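Local coordinates for protein Sodium/sialic acid symporter SiaT (Proteus mirabilis, PDB 5NV9) that couples the inward sodium gradient to the uptake of the sialic acid N-acetylneuraminic acid across the bacterial inner membrane, at residues R44-A49 with V178-V183; A50-F55 with Q185-S190. All coordinates share one frame; numbering follows the deposited sequence.

Contact 1 (R44-A49 with V178-V183); sequences RVPGWA and VIWTDV. With NA (sodium ion), chain C.
Two tryptophans meet edge to face at the start of a transmembrane helix, with the Ala49 methyl in the angle between the two rings: the edge of Trp180 points at the face of Trp48 in an offset T-shaped pair, six-membered ring centroids 5.6 Å apart and planes at 70°. The contact belongs to the LeuT fold of this sodium:solute symporter and joins the cytoplasmic beginning of helix 47-58, with Pro46 at its N-cap, to the sodium-binding helix 155-203. Trp48 reaches its partner with CG set between its own backbone N and carbonyl carbon (chi1 74°), a crowded position which lays the indole over the methyl of Ala49 and carries its six-membered ring toward 178-183. The Ala49 methyl makes a CH-pi contact over the face of the Trp180 six-membered ring, 28° off the normal, with CB 3.5 Å from Trp180 CH2. Pro46 crosses the same indole at about a right angle, its CD 3.8 Å from Trp180 CZ2. Phe28 lies nearly parallel to Trp180 and adds a further aromatic partner. One turn further along helix 155-203, Val183 divides its branches: CG1 lies against the Trp48 ring, while CG2 packs on Ala49. Val45 and Ile179 meet tip to tip, CG1 of the valine 4.0 Å from CG2 of the isoleucine. No hydrogen bond spans the two segments, so the join is apolar. Asp182 takes no part in this packing and serves the Na3 site instead, where Ser342, Ser345 and Ser346 of helix 328-361 complete the shell. Its carboxylate grips the sodium ion with both oxygens, and OD2, 2.3 Å from the metal, also accepts a hydrogen bond from Ser53 OG.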
ATOM      1  N   ARG A  44      20.361   6.028   8.915  1.00 30.66           N
ATOM      2  CA  ARG A  44      19.975   6.863  10.091  1.00 30.99           C
ATOM      3  C   ARG A  44      18.543   6.631  10.670  1.00 28.42           C
ATOM      4  O   ARG A  44      18.133   7.312  11.605  1.00 30.26           O
ATOM      5  CB  ARG A  44      20.107   8.359   9.781  1.00 30.34           C
ATOM      6  CG  ARG A  44      21.526   8.864   9.647  1.00 32.30           C
ATOM      7  CD  ARG A  44      21.542  10.317   9.204  1.00 32.42           C
ATOM      8  NE  ARG A  44      21.034  10.497   7.846  1.00 33.56           N
ATOM      9  CZ  ARG A  44      21.762  10.440   6.739  1.00 34.47           C
ATOM     10  NH1 ARG A  44      23.082  10.207   6.790  1.00 33.83           N
ATOM     11  NH2 ARG A  44      21.173  10.627   5.560  1.00 35.05           N
ATOM     12  N   VAL A  45      17.771   5.696  10.132  1.00 24.40           N
ATOM     13  CA  VAL A  45      16.413   5.510  10.593  1.00 21.53           C
ATOM     14  C   VAL A  45      16.366   4.444  11.670  1.00 22.25           C
ATOM     15  O   VAL A  45      16.860   3.355  11.503  1.00 23.42           O
ATOM     16  CB  VAL A  45      15.532   5.178   9.410  1.00 20.16           C
ATOM     17  CG1 VAL A  45      14.086   4.974   9.834  1.00 18.83           C
ATOM     18  CG2 VAL A  45      15.681   6.317   8.403  1.00 20.09           C
ATOM     19  N   PRO A  46      15.792   4.756  12.817  1.00 22.27           N
ATOM     20  CA  PRO A  46      15.594   3.582  13.707  1.00 22.83           C
ATOM     21  C   PRO A  46      14.484   2.668  13.292  1.00 23.86           C
ATOM     22  O   PRO A  46      13.554   3.079  12.533  1.00 24.29           O
ATOM     23  CB  PRO A  46      15.157   4.212  15.053  1.00 25.36           C
ATOM     24  CG  PRO A  46      14.653   5.561  14.698  1.00 25.31           C
ATOM     25  CD  PRO A  46      15.319   6.007  13.410  1.00 23.03           C
ATOM     26  N   GLY A  47      14.522   1.457  13.866  1.00 22.43           N
ATOM     27  CA  GLY A  47      13.581   0.416  13.568  1.00 21.79           C
ATOM     28  C   GLY A  47      12.151   0.792  13.806  1.00 22.31           C
ATOM     29  O   GLY A  47      11.310   0.588  12.946  1.00 22.67           O
ATOM     30  N   TRP A  48      11.851   1.322  14.985  1.00 21.64           N
ATOM     31  CA  TRP A  48      10.476   1.679  15.285  1.00 20.64           C
ATOM     32  C   TRP A  48       9.928   2.628  14.241  1.00 20.99           C
ATOM     33  O   TRP A  48       8.805   2.472  13.831  1.00 21.15           O
ATOM     34  CB  TRP A  48      10.326   2.252  16.680  1.00 21.77           C
ATOM     35  CG  TRP A  48      10.846   3.682  16.895  1.00 22.77           C
ATOM     36  CD1 TRP A  48      12.067   4.050  17.373  1.00 23.92           C
ATOM     37  CD2 TRP A  48      10.101   4.885  16.692  1.00 23.63           C
ATOM     38  NE1 TRP A  48      12.158   5.442  17.431  1.00 25.77           N
ATOM     39  CE2 TRP A  48      10.953   5.974  17.034  1.00 26.46           C
ATOM     40  CE3 TRP A  48       8.787   5.150  16.255  1.00 24.23           C
ATOM     41  CZ2 TRP A  48      10.545   7.319  16.929  1.00 26.88           C
ATOM     42  CZ3 TRP A  48       8.385   6.504  16.157  1.00 26.48           C
ATOM     43  CH2 TRP A  48       9.272   7.564  16.479  1.00 25.64           C
ATOM     44  N   ALA A  49      10.700   3.642  13.826  1.00 22.51           N
ATOM     45  CA  ALA A  49      10.219   4.613  12.820  1.00 20.01           C
ATOM     46  C   ALA A  49       9.964   3.986  11.410  1.00 20.70           C
ATOM     47  O   ALA A  49       8.919   4.271  10.679  1.00 19.53           O
ATOM     48  CB  ALA A  49      11.224   5.753  12.708  1.00 20.89           C
ATOM     49  N   VAL A 178      10.193  11.186   3.982  1.00 18.74           N
ATOM     50  CA  VAL A 178       9.053  10.379   3.678  1.00 17.24           C
ATOM     51  C   VAL A 178       8.730   9.488   4.892  1.00 19.49           C
ATOM     52  O   VAL A 178       7.568   9.286   5.258  1.00 18.64           O
ATOM     53  CB  VAL A 178       9.333   9.488   2.451  1.00 16.16           C
ATOM     54  CG1 VAL A 178       8.249   8.486   2.329  1.00 16.17           C
ATOM     55  CG2 VAL A 178       9.345  10.322   1.185  1.00 16.12           C
ATOM     56  N   ILE A 179       9.773   8.966   5.524  1.00 17.32           N
ATOM     57  CA  ILE A 179       9.571   8.087   6.664  1.00 19.08           C
ATOM     58  C   ILE A 179       9.067   8.891   7.887  1.00 20.00           C
ATOM     59  O   ILE A 179       8.094   8.526   8.556  1.00 21.60           O
ATOM     60  CB  ILE A 179      10.850   7.361   6.966  1.00 17.22           C
ATOM     61  CG1 ILE A 179      11.025   6.224   5.951  1.00 20.42           C
ATOM     62  CG2 ILE A 179      10.867   6.844   8.413  1.00 18.75           C
ATOM     63  CD1 ILE A 179      12.409   5.583   6.016  1.00 19.55           C
ATOM     64  N   TRP A 180       9.684  10.014   8.156  1.00 20.32           N
ATOM     65  CA  TRP A 180       9.244  10.793   9.340  1.00 20.09           C
ATOM     66  C   TRP A 180       7.859  11.456   9.204  1.00 21.20           C
ATOM     67  O   TRP A 180       7.095  11.407  10.175  1.00 25.47           O
ATOM     68  CB  TRP A 180      10.316  11.741   9.756  1.00 20.33           C
ATOM     69  CG  TRP A 180      11.507  11.060  10.373  1.00 20.70           C
ATOM     70  CD1 TRP A 180      12.755  11.028   9.849  1.00 20.64           C
ATOM     71  CD2 TRP A 180      11.581  10.327  11.613  1.00 20.43           C
ATOM     72  NE1 TRP A 180      13.592  10.326  10.653  1.00 21.32           N
ATOM     73  CE2 TRP A 180      12.910   9.885  11.745  1.00 20.53           C
ATOM     74  CE3 TRP A 180      10.673  10.027  12.623  1.00 20.06           C
ATOM     75  CZ2 TRP A 180      13.348   9.149  12.826  1.00 21.61           C
ATOM     76  CZ3 TRP A 180      11.111   9.311  13.693  1.00 19.95           C
ATOM     77  CH2 TRP A 180      12.425   8.901  13.807  1.00 21.26           C
ATOM     78  N   THR A 181       7.494  11.962   8.022  1.00 20.43           N
ATOM     79  CA  THR A 181       6.089  12.218   7.718  1.00 22.75           C
ATOM     80  C   THR A 181       5.121  11.015   7.868  1.00 23.17           C
ATOM     81  O   THR A 181       3.992  11.186   8.373  1.00 20.56           O
ATOM     82  CB  THR A 181       5.861  12.870   6.324  1.00 22.38           C
ATOM     83  OG1 THR A 181       6.392  12.038   5.308  1.00 20.39           O
ATOM     84  CG2 THR A 181       6.509  14.263   6.249  1.00 23.74           C
ATOM     85  N   ASP A 182       5.546   9.835   7.379  1.00 24.42           N
ATOM     86  CA  ASP A 182       4.813   8.592   7.556  1.00 22.21           C
ATOM     87  C   ASP A 182       4.553   8.257   9.022  1.00 20.61           C
ATOM     88  O   ASP A 182       3.499   7.725   9.323  1.00 17.76           O
ATOM     89  CB  ASP A 182       5.490   7.333   6.957  1.00 20.78           C
ATOM     90  CG  ASP A 182       5.395   7.232   5.462  1.00 23.01           C
ATOM     91  OD1 ASP A 182       4.652   8.002   4.833  1.00 19.51           O
ATOM     92  OD2 ASP A 182       6.122   6.352   4.872  1.00 21.08           O
ATOM     93  N   VAL A 183       5.498   8.555   9.907  1.00 21.15           N
ATOM     94  CA  VAL A 183       5.372   8.239  11.334  1.00 21.01           C
ATOM     95  C   VAL A 183       4.263   9.080  11.911  1.00 21.00           C
ATOM     96  O   VAL A 183       3.407   8.586  12.673  1.00 19.42           O
ATOM     97  CB  VAL A 183       6.689   8.473  12.118  1.00 23.12           C
ATOM     98  CG1 VAL A 183       6.513   8.370  13.637  1.00 24.74           C
ATOM     99  CG2 VAL A 183       7.782   7.523  11.662  1.00 22.57           C
TER
HETATM  100 NA    NA C 502       5.297   7.302   2.905  1.00 38.95          NA

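Contact 2 (A50-F55 with Q185-S190); sequences AGVSVF and QGLLLS
Phe55 carries CG anti to its backbone N (chi1 -180°), which sends the ring across to segment 185-190 of helix 155-203, and Ser190 holds OG beside its own backbone N, so that the hydroxyl lies between the ring and the preceding helical turn. Phe55 CE2 comes 3.6 Å from Ser190 OG and 4.2 Å from Leu189 CD1, both approaching the ring obliquely. The serine proton is committed within its own helix: OG donates to Gly186 O over 2.8 Å, with a C=O...O angle of 158°. That carbonyl also accepts from Ser190 N, so two bonds from one residue hold it. Val52 CG1 lies 4.3 Å from Gly186 CA, where the lack of a side chain lets the valine sit over the backbone; the same methyl touches Leu187 CG. The segment axes still stand 9.2 Å apart and cross at 58°. Phe55 also packs on Asn277 and Val281 of helix 267-301 and touches the bound N-acetylneuraminic acid, placing this helix crossing at the wall of the central substrate site of the LeuT fold.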
ATOM      1  N   ALA A  50      10.911   3.160  11.002  1.00 20.54           N
ATOM      2  CA  ALA A  50      10.746   2.395   9.733  1.00 20.59           C
ATOM      3  C   ALA A  50       9.516   1.475   9.799  1.00 18.59           C
ATOM      4  O   ALA A  50       8.802   1.329   8.825  1.00 19.72           O
ATOM      5  CB  ALA A  50      11.994   1.623   9.398  1.00 19.63           C
ATOM      6  N   GLY A  51       9.233   0.904  10.956  1.00 19.87           N
ATOM      7  CA  GLY A  51       8.054   0.024  11.106  1.00 20.23           C
ATOM      8  C   GLY A  51       6.717   0.721  11.055  1.00 19.37           C
ATOM      9  O   GLY A  51       5.775   0.212  10.476  1.00 21.31           O
ATOM     10  N   VAL A  52       6.626   1.907  11.668  1.00 20.26           N
ATOM     11  CA  VAL A  52       5.448   2.759  11.487  1.00 18.78           C
ATOM     12  C   VAL A  52       5.284   3.234  10.013  1.00 19.21           C
ATOM     13  O   VAL A  52       4.166   3.445   9.469  1.00 20.54           O
ATOM     14  CB  VAL A  52       5.461   4.009  12.443  1.00 17.17           C
ATOM     15  CG1 VAL A  52       4.156   4.793  12.237  1.00 17.20           C
ATOM     16  CG2 VAL A  52       5.543   3.540  13.927  1.00 18.36           C
ATOM     17  N   SER A  53       6.393   3.485   9.396  1.00 19.74           N
ATOM     18  CA  SER A  53       6.411   3.920   7.996  1.00 23.57           C
ATOM     19  C   SER A  53       5.917   2.807   7.045  1.00 21.42           C
ATOM     20  O   SER A  53       5.275   3.110   6.016  1.00 18.65           O
ATOM     21  CB  SER A  53       7.843   4.350   7.572  1.00 24.21           C
ATOM     22  OG  SER A  53       7.845   4.714   6.194  1.00 30.78           O
ATOM     23  N   VAL A  54       6.206   1.552   7.406  1.00 19.40           N
ATOM     24  CA  VAL A  54       5.761   0.382   6.592  1.00 20.29           C
ATOM     25  C   VAL A  54       4.237   0.316   6.703  1.00 19.63           C
ATOM     26  O   VAL A  54       3.573   0.187   5.727  1.00 17.33           O
ATOM     27  CB  VAL A  54       6.323  -0.984   7.117  1.00 19.75           C
ATOM     28  CG1 VAL A  54       5.561  -2.146   6.503  1.00 20.17           C
ATOM     29  CG2 VAL A  54       7.794  -1.152   6.851  1.00 21.65           C
ATOM     30  N   PHE A  55       3.700   0.418   7.929  1.00 21.39           N
ATOM     31  CA  PHE A  55       2.231   0.398   8.171  1.00 22.01           C
ATOM     32  C   PHE A  55       1.542   1.530   7.402  1.00 21.98           C
ATOM     33  O   PHE A  55       0.528   1.302   6.741  1.00 20.50           O
ATOM     34  CB  PHE A  55       1.924   0.436   9.685  1.00 22.10           C
ATOM     35  CG  PHE A  55       0.446   0.419  10.039  1.00 24.29           C
ATOM     36  CD1 PHE A  55      -0.293  -0.732   9.877  1.00 21.61           C
ATOM     37  CD2 PHE A  55      -0.190   1.553  10.585  1.00 23.78           C
ATOM     38  CE1 PHE A  55      -1.631  -0.765  10.202  1.00 22.77           C
ATOM     39  CE2 PHE A  55      -1.531   1.520  10.909  1.00 21.65           C
ATOM     40  CZ  PHE A  55      -2.247   0.358  10.729  1.00 22.88           C
ATOM     41  N   GLN A 185       1.891  10.559  10.135  1.00 22.90           N
ATOM     42  CA  GLN A 185       0.640  10.254   9.434  1.00 22.60           C
ATOM     43  C   GLN A 185       0.122   8.929   9.874  1.00 21.04           C
ATOM     44  O   GLN A 185      -1.066   8.794  10.005  1.00 21.65           O
ATOM     45  CB  GLN A 185       0.809  10.281   7.922  1.00 20.86           C
ATOM     46  CG  GLN A 185       1.147  11.666   7.410  1.00 18.99           C
ATOM     47  CD  GLN A 185       1.788  11.654   6.077  1.00 20.87           C
ATOM     48  OE1 GLN A 185       2.485  10.685   5.701  1.00 17.93           O
ATOM     49  NE2 GLN A 185       1.463  12.695   5.271  1.00 20.48           N
ATOM     50  N   GLY A 186       1.026   7.979  10.122  1.00 22.35           N
ATOM     51  CA  GLY A 186       0.673   6.659  10.622  1.00 23.22           C
ATOM     52  C   GLY A 186      -0.017   6.668  11.982  1.00 24.62           C
ATOM     53  O   GLY A 186      -1.000   5.928  12.247  1.00 23.96           O
ATOM     54  N   LEU A 187       0.500   7.516  12.844  1.00 24.26           N
ATOM     55  CA  LEU A 187      -0.024   7.593  14.184  1.00 24.25           C
ATOM     56  C   LEU A 187      -1.285   8.442  14.167  1.00 22.15           C
ATOM     57  O   LEU A 187      -2.173   8.197  14.933  1.00 19.90           O
ATOM     58  CB  LEU A 187       1.023   8.109  15.154  1.00 23.61           C
ATOM     59  CG  LEU A 187       2.240   7.207  15.213  1.00 25.03           C
ATOM     60  CD1 LEU A 187       3.338   7.869  16.004  1.00 25.71           C
ATOM     61  CD2 LEU A 187       1.919   5.856  15.821  1.00 25.51           C
ATOM     62  N   LEU A 188      -1.362   9.413  13.270  1.00 22.77           N
ATOM     63  CA  LEU A 188      -2.551  10.246  13.136  1.00 24.23           C
ATOM     64  C   LEU A 188      -3.759   9.466  12.616  1.00 22.01           C
ATOM     65  O   LEU A 188      -4.825   9.604  13.126  1.00 24.65           O
ATOM     66  CB  LEU A 188      -2.227  11.468  12.205  1.00 25.14           C
ATOM     67  CG  LEU A 188      -3.377  12.436  11.941  1.00 27.03           C
ATOM     68  CD1 LEU A 188      -3.868  13.031  13.279  1.00 28.47           C
ATOM     69  CD2 LEU A 188      -2.974  13.578  11.006  1.00 27.58           C
ATOM     70  N   LEU A 189      -3.590   8.652  11.575  1.00 21.97           N
ATOM     71  CA  LEU A 189      -4.681   7.855  11.081  1.00 20.87           C
ATOM     72  C   LEU A 189      -5.089   6.796  12.100  1.00 21.16           C
ATOM     73  O   LEU A 189      -6.264   6.484  12.201  1.00 21.60           O
ATOM     74  CB  LEU A 189      -4.373   7.257   9.695  1.00 20.66           C
ATOM     75  CG  LEU A 189      -3.343   6.142   9.630  1.00 19.87           C
ATOM     76  CD1 LEU A 189      -4.015   4.793  10.028  1.00 21.92           C
ATOM     77  CD2 LEU A 189      -2.686   6.027   8.295  1.00 20.70           C
ATOM     78  N   SER A 190      -4.135   6.261  12.856  1.00 21.43           N
ATOM     79  CA  SER A 190      -4.419   5.240  13.911  1.00 21.80           C
ATOM     80  C   SER A 190      -5.247   5.820  15.050  1.00 25.11           C
ATOM     81  O   SER A 190      -6.280   5.288  15.403  1.00 26.19           O
ATOM     82  CB  SER A 190      -3.113   4.650  14.439  1.00 22.19           C
ATOM     83  OG  SER A 190      -2.443   3.874  13.453  1.00 22.50           O
TER

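Contacts 1 and 2 are successive parts of one interface between helix 47-58 and helix 155-203, their centres about 9 Å apart. Along the chain the segments alternate: 44-49 and 50-55 run on directly, and some 120 residues later 178-183 and 185-190 follow in the same order. Residues 47-59 and 175-199 both run from the cytoplasmic side toward the periplasm, so contact 2 lies deeper in the membrane than contact 1. Val183 CA packs 3.8 Å from Val52 CG1 where the two contacts join. The shared interface thus links the Na3 ion, held partly by Asp182, to the sialic acid pocket lined by Phe55, with Na2 bound in part by nearby Ala56 and Leu59.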